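Local coordinates for LINE-1 retrotransposable element ORF1 protein (Homo sapiens, PDB 2W7A) that binds single-stranded RNA and DNA and acts as a nucleic acid chaperone essential for LINE-1 retrotransposition, this chain being its central RRM domain, at residues 15-19 against 20-24; 67-71 against 72-76. One frame throughout, in Å; residues are numbered along the deposited sequence. Where two conformers were deposited one is given.

Contact 1: 15-19 against 20-24; sequences DVENG and TKLEN
The N-terminal cap of helix 19-33 is built by Asn18, whose side-chain oxygen accepts from a backbone N-H of the first turn. Asn18 OD1 accepts from Lys21 N at 2.9 Å, nearly head-on to the amide carbonyl and with an N-H...O angle of 161°. A first torsion of 59° places CG between the backbone N and the carbonyl carbon, which swings OD1 back over the start of the helix. The carbonyl of the same residue opens the regular backbone pattern, Asn18 O taking Leu22 N at 3.0 Å. Gly19 O follows by accepting from Glu23 N at 2.9 Å, and one water donates both to Gly19 O and to Glu23 OE2.

In RRM folds the first helix follows the first strand, and here the chain between strand 5-9 and helix 19-33 is tied to that helix by a second polar grip. Lys21 runs back across the Asn18 side chain at a slant, its CG 3.4 Å from Asn18 OD1, and bends at its last torsion to bring NZ within 2.7 Å of Val16 O. The ammonium lies 38° out of that carbonyl plane rather than on a lone pair, with Val16 CG2 beside it. The Asn18 amide thus meets the same lysine twice, through OD1 to its backbone N and against its aliphatic chain.

Glu17 meets the helix differently. With CG anti to the backbone N, its chain crosses that of Leu22 at about a right angle and rests carboxylate carbon CD 3.7 Å from Leu22 CD2. Its OE1 forms a salt bridge with Arg50, while Leu22 turns its buried side chain onto Ile48 of strand 45-51.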
ATOM      1  N   ASP A  15       2.140  16.233  -6.121  1.00 16.50           N
ATOM      2  CA  ASP A  15       1.873  16.686  -7.492  1.00 15.74           C
ATOM      3  C   ASP A  15       2.762  16.021  -8.533  1.00 15.28           C
ATOM      4  O   ASP A  15       2.533  16.185  -9.744  1.00 17.89           O
ATOM      5  CB  ASP A  15       2.000  18.216  -7.605  1.00 14.94           C
ATOM      6  CG  ASP A  15       0.948  18.993  -6.824  1.00 20.22           C
ATOM      7  OD1 ASP A  15      -0.143  18.480  -6.602  1.00 20.22           O
ATOM      8  OD2 ASP A  15       1.240  20.156  -6.444  1.00 26.25           O
ATOM      9  N   VAL A  16       3.801  15.328  -8.104  1.00 14.79           N
ATOM     10  CA  VAL A  16       4.728  14.693  -9.024  1.00 13.50           C
ATOM     11  C   VAL A  16       4.684  13.172  -8.929  1.00 14.12           C
ATOM     12  O   VAL A  16       5.496  12.477  -9.542  1.00 15.75           O
ATOM     13  CB  VAL A  16       6.186  15.266  -8.895  1.00 14.90           C
ATOM     14  CG1 VAL A  16       6.161  16.791  -9.096  1.00 15.40           C
ATOM     15  CG2 VAL A  16       6.816  14.882  -7.531  1.00 18.09           C
ATOM     16  N   GLU A  17       3.673  12.634  -8.238  1.00 14.49           N
ATOM     17  CA  GLU A  17       3.510  11.211  -8.158  1.00 12.70           C
ATOM     18  C   GLU A  17       3.121  10.679  -9.515  1.00 14.88           C
ATOM     19  O   GLU A  17       2.405  11.316 -10.269  1.00 17.22           O
ATOM     20  CB  GLU A  17       2.447  10.855  -7.106  1.00 14.36           C
ATOM     21  CG  GLU A  17       2.184   9.367  -6.858  1.00 15.32           C
ATOM     22  CD  GLU A  17       1.261   9.167  -5.648  1.00 14.18           C
ATOM     23  OE1 GLU A  17       1.814   9.161  -4.505  1.00 18.69           O
ATOM     24  OE2 GLU A  17       0.037   9.082  -5.822  1.00 14.98           O
ATOM     25  N   ASN A  18       3.641   9.525  -9.858  1.00 16.68           N
ATOM     26  CA  ASN A  18       3.339   8.850 -11.098  1.00 17.16           C
ATOM     27  C   ASN A  18       3.381   7.349 -10.809  1.00 13.34           C
ATOM     28  O   ASN A  18       3.621   6.913  -9.664  1.00 16.52           O
ATOM     29  CB  ASN A  18       4.291   9.284 -12.230  1.00 16.79           C
ATOM     30  CG  ASN A  18       5.732   9.020 -11.904  1.00 18.54           C
ATOM     31  OD1 ASN A  18       6.063   7.972 -11.324  1.00 18.09           O
ATOM     32  ND2 ASN A  18       6.610   9.948 -12.254  1.00 19.90           N
ATOM     33  N   GLY A  19       3.101   6.537 -11.831  1.00 19.31           N
ATOM     34  CA  GLY A  19       2.959   5.082 -11.619  1.00 19.50           C
ATOM     35  C   GLY A  19       4.238   4.425 -11.118  1.00 18.07           C
ATOM     36  O   GLY A  19       4.223   3.497 -10.252  1.00 19.75           O
ATOM     37  N   THR A  20       5.358   4.886 -11.648  1.00 18.97           N
ATOM     38  CA  THR A  20       6.672   4.399 -11.250  1.00 19.96           C
ATOM     39  C   THR A  20       6.917   4.706  -9.785  1.00 18.29           C
ATOM     40  O   THR A  20       7.414   3.860  -9.027  1.00 17.19           O
ATOM     41  CB  THR A  20       7.800   5.006 -12.126  1.00 21.19           C
ATOM     42  OG1 THR A  20       7.590   4.598 -13.475  1.00 26.20           O
ATOM     43  CG2 THR A  20       9.174   4.486 -11.687  1.00 23.02           C
ATOM     44  N   LYS A  21       6.565   5.904  -9.355  1.00 15.75           N
ATOM     45  CA  LYS A  21       6.731   6.255  -7.950  1.00 14.12           C
ATOM     46  C   LYS A  21       5.865   5.434  -7.033  1.00 16.07           C
ATOM     47  O   LYS A  21       6.299   5.048  -5.952  1.00 17.70           O
ATOM     48  CB  LYS A  21       6.541   7.750  -7.706  1.00 18.61           C
ATOM     49  CG  LYS A  21       7.648   8.589  -8.351  1.00 21.66           C
ATOM     50  CD  LYS A  21       7.459  10.115  -8.202  1.00 22.90           C
ATOM     51  CE  LYS A  21       8.602  10.894  -8.936  1.00 32.92           C
ATOM     52  NZ  LYS A  21       8.214  12.241  -9.516  1.00 34.28           N
ATOM     53  N   LEU A  22       4.653   5.133  -7.478  1.00 13.48           N
ATOM     54  CA  LEU A  22       3.744   4.324  -6.682  1.00 14.05           C
ATOM     55  C   LEU A  22       4.268   2.883  -6.531  1.00 13.49           C
ATOM     56  O   LEU A  22       4.196   2.293  -5.445  1.00 14.13           O
ATOM     57  CB  LEU A  22       2.334   4.301  -7.233  1.00 17.84           C
ATOM     58  CG  LEU A  22       1.493   5.525  -6.902  1.00 15.31           C
ATOM     59  CD1 LEU A  22       0.370   5.544  -7.888  1.00 21.51           C
ATOM     60  CD2 LEU A  22       1.012   5.528  -5.490  1.00 16.63           C
ATOM     61  N   GLU A  23       4.818   2.337  -7.608  1.00 13.72           N
ATOM     62  CA  GLU A  23       5.435   1.018  -7.531  1.00 17.75           C
ATOM     63  C   GLU A  23       6.613   1.033  -6.573  1.00 15.98           C
ATOM     64  O   GLU A  23       6.762   0.117  -5.748  1.00 17.38           O
ATOM     65  CB  GLU A  23       5.875   0.535  -8.904  1.00 18.26           C
ATOM     66  CG  GLU A  23       4.691   0.250  -9.788  1.00 23.12           C
ATOM     67  CD  GLU A  23       5.041  -0.004 -11.273  1.00 36.74           C
ATOM     68  OE1 GLU A  23       6.230   0.077 -11.667  1.00 40.18           O
ATOM     69  OE2 GLU A  23       4.094  -0.297 -12.029  1.00 40.74           O
ATOM     70  N   ASN A  24       7.414   2.080  -6.626  1.00 15.46           N
ATOM     71  CA  ASN A  24       8.579   2.211  -5.755  1.00 15.95           C
ATOM     72  C   ASN A  24       8.161   2.370  -4.281  1.00 14.88           C
ATOM     73  O   ASN A  24       8.798   1.834  -3.366  1.00 17.48           O
ATOM     74  CB  ASN A  24       9.475   3.389  -6.196  1.00 19.81           C
ATOM     75  CG  ASN A  24      10.181   3.141  -7.515  1.00 23.85           C
ATOM     76  OD1 ASN A  24      10.179   2.019  -8.050  1.00 26.39           O
ATOM     77  ND2 ASN A  24      10.762   4.192  -8.063  1.00 24.93           N
TER
HETATM   78  O   HOH W   1       2.059   1.973 -10.949  1.00 42.03           O

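Contact 2: 67-71 against 72-76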
ATOM      1  N   VAL A  67      -4.141  -1.376  -3.570  1.00  9.54           N
ATOM      2  CA  VAL A  67      -3.116  -2.273  -4.044  1.00 10.18           C
ATOM      3  C   VAL A  67      -3.786  -3.632  -4.323  1.00 11.92           C
ATOM      4  O   VAL A  67      -4.371  -4.255  -3.429  1.00 12.97           O
ATOM      5  CB  VAL A  67      -1.989  -2.379  -3.019  1.00 12.36           C
ATOM      6  CG1 VAL A  67      -0.866  -3.325  -3.547  1.00 17.12           C
ATOM      7  CG2 VAL A  67      -1.482  -1.005  -2.607  1.00 14.34           C
ATOM      8  N   ARG A  68      -3.743  -4.070  -5.587  1.00 12.18           N
ATOM      9  CA  ARG A  68      -4.392  -5.350  -5.955  0.60 11.76           C
ATOM     10  C   ARG A  68      -3.278  -6.382  -6.144  1.00 13.76           C
ATOM     11  O   ARG A  68      -2.369  -6.198  -6.917  1.00 18.13           O
ATOM     12  CB  ARG A  68      -5.205  -5.205  -7.235  0.60 19.05           C
ATOM     13  CG  ARG A  68      -5.943  -6.491  -7.635  0.60 19.72           C
ATOM     14  CD  ARG A  68      -6.945  -6.224  -8.758  0.60 20.70           C
ATOM     15  NE  ARG A  68      -7.768  -7.382  -9.062  0.60 28.31           N
ATOM     16  CZ  ARG A  68      -8.514  -7.510 -10.159  0.60 37.83           C
ATOM     17  NH1 ARG A  68      -8.555  -6.538 -11.070  0.60 42.58           N
ATOM     18  NH2 ARG A  68      -9.225  -8.618 -10.346  0.60 41.76           N
ATOM     19  N   PHE A  69      -3.351  -7.447  -5.354  1.00 12.82           N
ATOM     20  CA  PHE A  69      -2.381  -8.507  -5.367  1.00 11.62           C
ATOM     21  C   PHE A  69      -2.818  -9.587  -6.338  1.00 12.51           C
ATOM     22  O   PHE A  69      -4.021  -9.790  -6.543  1.00 14.85           O
ATOM     23  CB  PHE A  69      -2.254  -9.106  -3.972  1.00 12.40           C
ATOM     24  CG  PHE A  69      -1.526  -8.244  -3.012  1.00 10.17           C
ATOM     25  CD1 PHE A  69      -2.133  -7.174  -2.416  1.00 12.68           C
ATOM     26  CD2 PHE A  69      -0.230  -8.510  -2.677  1.00 14.83           C
ATOM     27  CE1 PHE A  69      -1.457  -6.379  -1.514  1.00 13.40           C
ATOM     28  CE2 PHE A  69       0.447  -7.709  -1.770  1.00 17.27           C
ATOM     29  CZ  PHE A  69      -0.177  -6.631  -1.230  1.00 17.53           C
ATOM     30  N   THR A  70      -1.844 -10.255  -6.943  1.00 12.49           N
ATOM     31  CA  THR A  70      -2.145 -11.402  -7.809  1.00 12.58           C
ATOM     32  C   THR A  70      -2.756 -12.539  -6.987  1.00 14.69           C
ATOM     33  O   THR A  70      -3.681 -13.237  -7.459  1.00 16.41           O
ATOM     34  CB  THR A  70      -0.861 -11.863  -8.519  1.00 16.02           C
ATOM     35  OG1 THR A  70      -0.320 -10.746  -9.269  1.00 19.40           O
ATOM     36  CG2 THR A  70      -1.099 -13.062  -9.418  1.00 21.89           C
ATOM     37  N   LYS A  71      -2.235 -12.716  -5.771  1.00 11.25           N
ATOM     38  CA  LYS A  71      -2.672 -13.818  -4.887  1.00 12.54           C
ATOM     39  C   LYS A  71      -3.374 -13.288  -3.656  1.00  8.89           C
ATOM     40  O   LYS A  71      -2.807 -12.464  -2.938  1.00 10.64           O
ATOM     41  CB  LYS A  71      -1.480 -14.686  -4.465  1.00 13.72           C
ATOM     42  CG  LYS A  71      -0.893 -15.495  -5.660  1.00 20.47           C
ATOM     43  CD  LYS A  71       0.178 -16.468  -5.224  1.00 31.80           C
ATOM     44  CE  LYS A  71      -0.386 -17.606  -4.375  1.00 49.82           C
ATOM     45  NZ  LYS A  71      -1.407 -18.403  -5.107  1.00 59.95           N
ATOM     46  N   VAL A  72      -4.601 -13.760  -3.430  1.00 10.19           N
ATOM     47  CA  VAL A  72      -5.333 -13.384  -2.227  1.00  9.76           C
ATOM     48  C   VAL A  72      -4.576 -13.806  -0.982  1.00  9.69           C
ATOM     49  O   VAL A  72      -4.547 -13.086   0.022  1.00 11.04           O
ATOM     50  CB  VAL A  72      -6.771 -13.991  -2.256  1.00 11.19           C
ATOM     51  CG1 VAL A  72      -7.540 -13.720  -0.980  1.00 11.74           C
ATOM     52  CG2 VAL A  72      -7.510 -13.442  -3.469  1.00 12.03           C
ATOM     53  N   GLU A  73      -3.943 -14.961  -1.028  1.00  9.91           N
ATOM     54  CA  GLU A  73      -3.157 -15.383   0.124  1.00  8.82           C
ATOM     55  C   GLU A  73      -2.071 -14.381   0.494  1.00 10.41           C
ATOM     56  O   GLU A  73      -1.782 -14.189   1.705  1.00 12.22           O
ATOM     57  CB  GLU A  73      -2.544 -16.761  -0.155  1.00 14.35           C
ATOM     58  CG  GLU A  73      -1.895 -17.417   1.104  1.00 18.14           C
ATOM     59  CD  GLU A  73      -1.338 -18.784   0.845  1.00 23.60           C
ATOM     60  OE1 GLU A  73      -1.719 -19.412  -0.172  1.00 27.64           O
ATOM     61  OE2 GLU A  73      -0.522 -19.242   1.680  1.00 24.75           O
HETATM   62  N   MSE A  74      -1.480 -13.713  -0.505  1.00 10.84           N
HETATM   63  CA  MSE A  74      -0.424 -12.786  -0.233  1.00 12.45           C
HETATM   64  C   MSE A  74      -0.989 -11.484   0.307  1.00  9.89           C
HETATM   65  O   MSE A  74      -0.423 -10.886   1.269  1.00 12.33           O
HETATM   66  CB  MSE A  74       0.389 -12.532  -1.486  1.00 11.76           C
HETATM   67  CG  MSE A  74       1.416 -11.484  -1.314  1.00 14.29           C
HETATM   68 SE   MSE A  74       2.797 -11.848   0.084  0.66 16.64          SE
HETATM   69  CE  MSE A  74       3.625 -13.290  -0.811  1.00 20.77           C
ATOM     70  N   LYS A  75      -2.090 -11.024  -0.249  1.00 10.65           N
ATOM     71  CA  LYS A  75      -2.804  -9.901   0.378  1.00 10.17           C
ATOM     72  C   LYS A  75      -3.000 -10.147   1.890  1.00 10.40           C
ATOM     73  O   LYS A  75      -2.744  -9.285   2.722  1.00 11.18           O
ATOM     74  CB  LYS A  75      -4.142  -9.645  -0.271  1.00 10.91           C
ATOM     75  CG  LYS A  75      -4.841  -8.536   0.231  1.00 14.41           C
ATOM     76  CD  LYS A  75      -6.202  -8.713   0.167  1.00 20.91           C
ATOM     77  CE  LYS A  75      -6.646  -9.435   1.397  1.00 22.90           C
ATOM     78  NZ  LYS A  75      -7.769  -8.741   2.046  1.00 32.08           N
ATOM     79  N   GLU A  76      -3.496 -11.329   2.221  1.00 10.96           N
ATOM     80  CA  GLU A  76      -3.858 -11.625   3.606  1.00  8.71           C
ATOM     81  C   GLU A  76      -2.610 -11.725   4.466  1.00  9.04           C
ATOM     82  O   GLU A  76      -2.638 -11.338   5.640  1.00 11.19           O
ATOM     83  CB  GLU A  76      -4.678 -12.934   3.663  1.00  9.18           C
ATOM     84  CG  GLU A  76      -6.046 -12.772   3.026  1.00 11.03           C
ATOM     85  CD  GLU A  76      -6.947 -13.937   3.124  1.00 11.94           C
ATOM     86  OE1 GLU A  76      -6.620 -14.869   3.887  1.00 13.43           O
ATOM     87  OE2 GLU A  76      -7.958 -13.941   2.355  1.00 12.92           O
TER
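Phe69 and Lys75 meet face-on: the ring of Phe69 is overlaid by the backbone of the helix, with Lys75 CA 4.0 Å from the ring centroid and only 13° off its normal, a CH-pi contact. Lys75 CB follows past the rim, 3.8 Å from Phe69 CD1, before the lysine chain bends and its end leads away. Toward CD2, across the ring from CD1, Met74, a selenomethionine, brings CG to 3.7 Å from Phe69 CD2 in an oblique approach. Its CG stands anti to the backbone N (chi1 174°), which sends the first part of the chain to the ring; the bends that follow carry SE and the methyl onward.

The first turn of the helix is held by Lys71, the N-cap residue. Lys71 O receives Lys75 N at 3.1 Å, within the carbonyl plane and with an N-H...O angle of 169°, whereas Met74 N reaches the same oxygen only in a weak bond. One carbonyl thus helps to hold both residues that meet the ring. A leucine in place of Phe69 would probably leave Lys75 CA without the flat surface it lies on and open a gap beside Met74 CG.

Further out, Phe69 also packs on Val43, Ile45 and Leu6, and its backbone bonds to Gly4; Thr70 is held by Gln44 through its hydroxyl. The turn therefore joins the end of strand 64-69, which lies between strands 45-51 and 5-9, to helix 72-85, the strand-to-helix step of the second half of an RRM fold.

Overall arrangement
Both contacts mark the beginning of a helix in the same RRM fold, yet they sit in different surroundings. Contact 1 is a surface cap at helix 19-33, with Leu22 its one buried residue; contact 2 is partly buried and joins strand 64-69 to helix 72-85 through a two-residue turn. Both use backbone carbonyls as acceptors, but the first adds a side-chain cap and a lysine ammonium, the second an aromatic face. Their centres lie about 20 Å apart and their nearest atoms about 7 Å, without touching. Strand 45-51 is a neighbour of both.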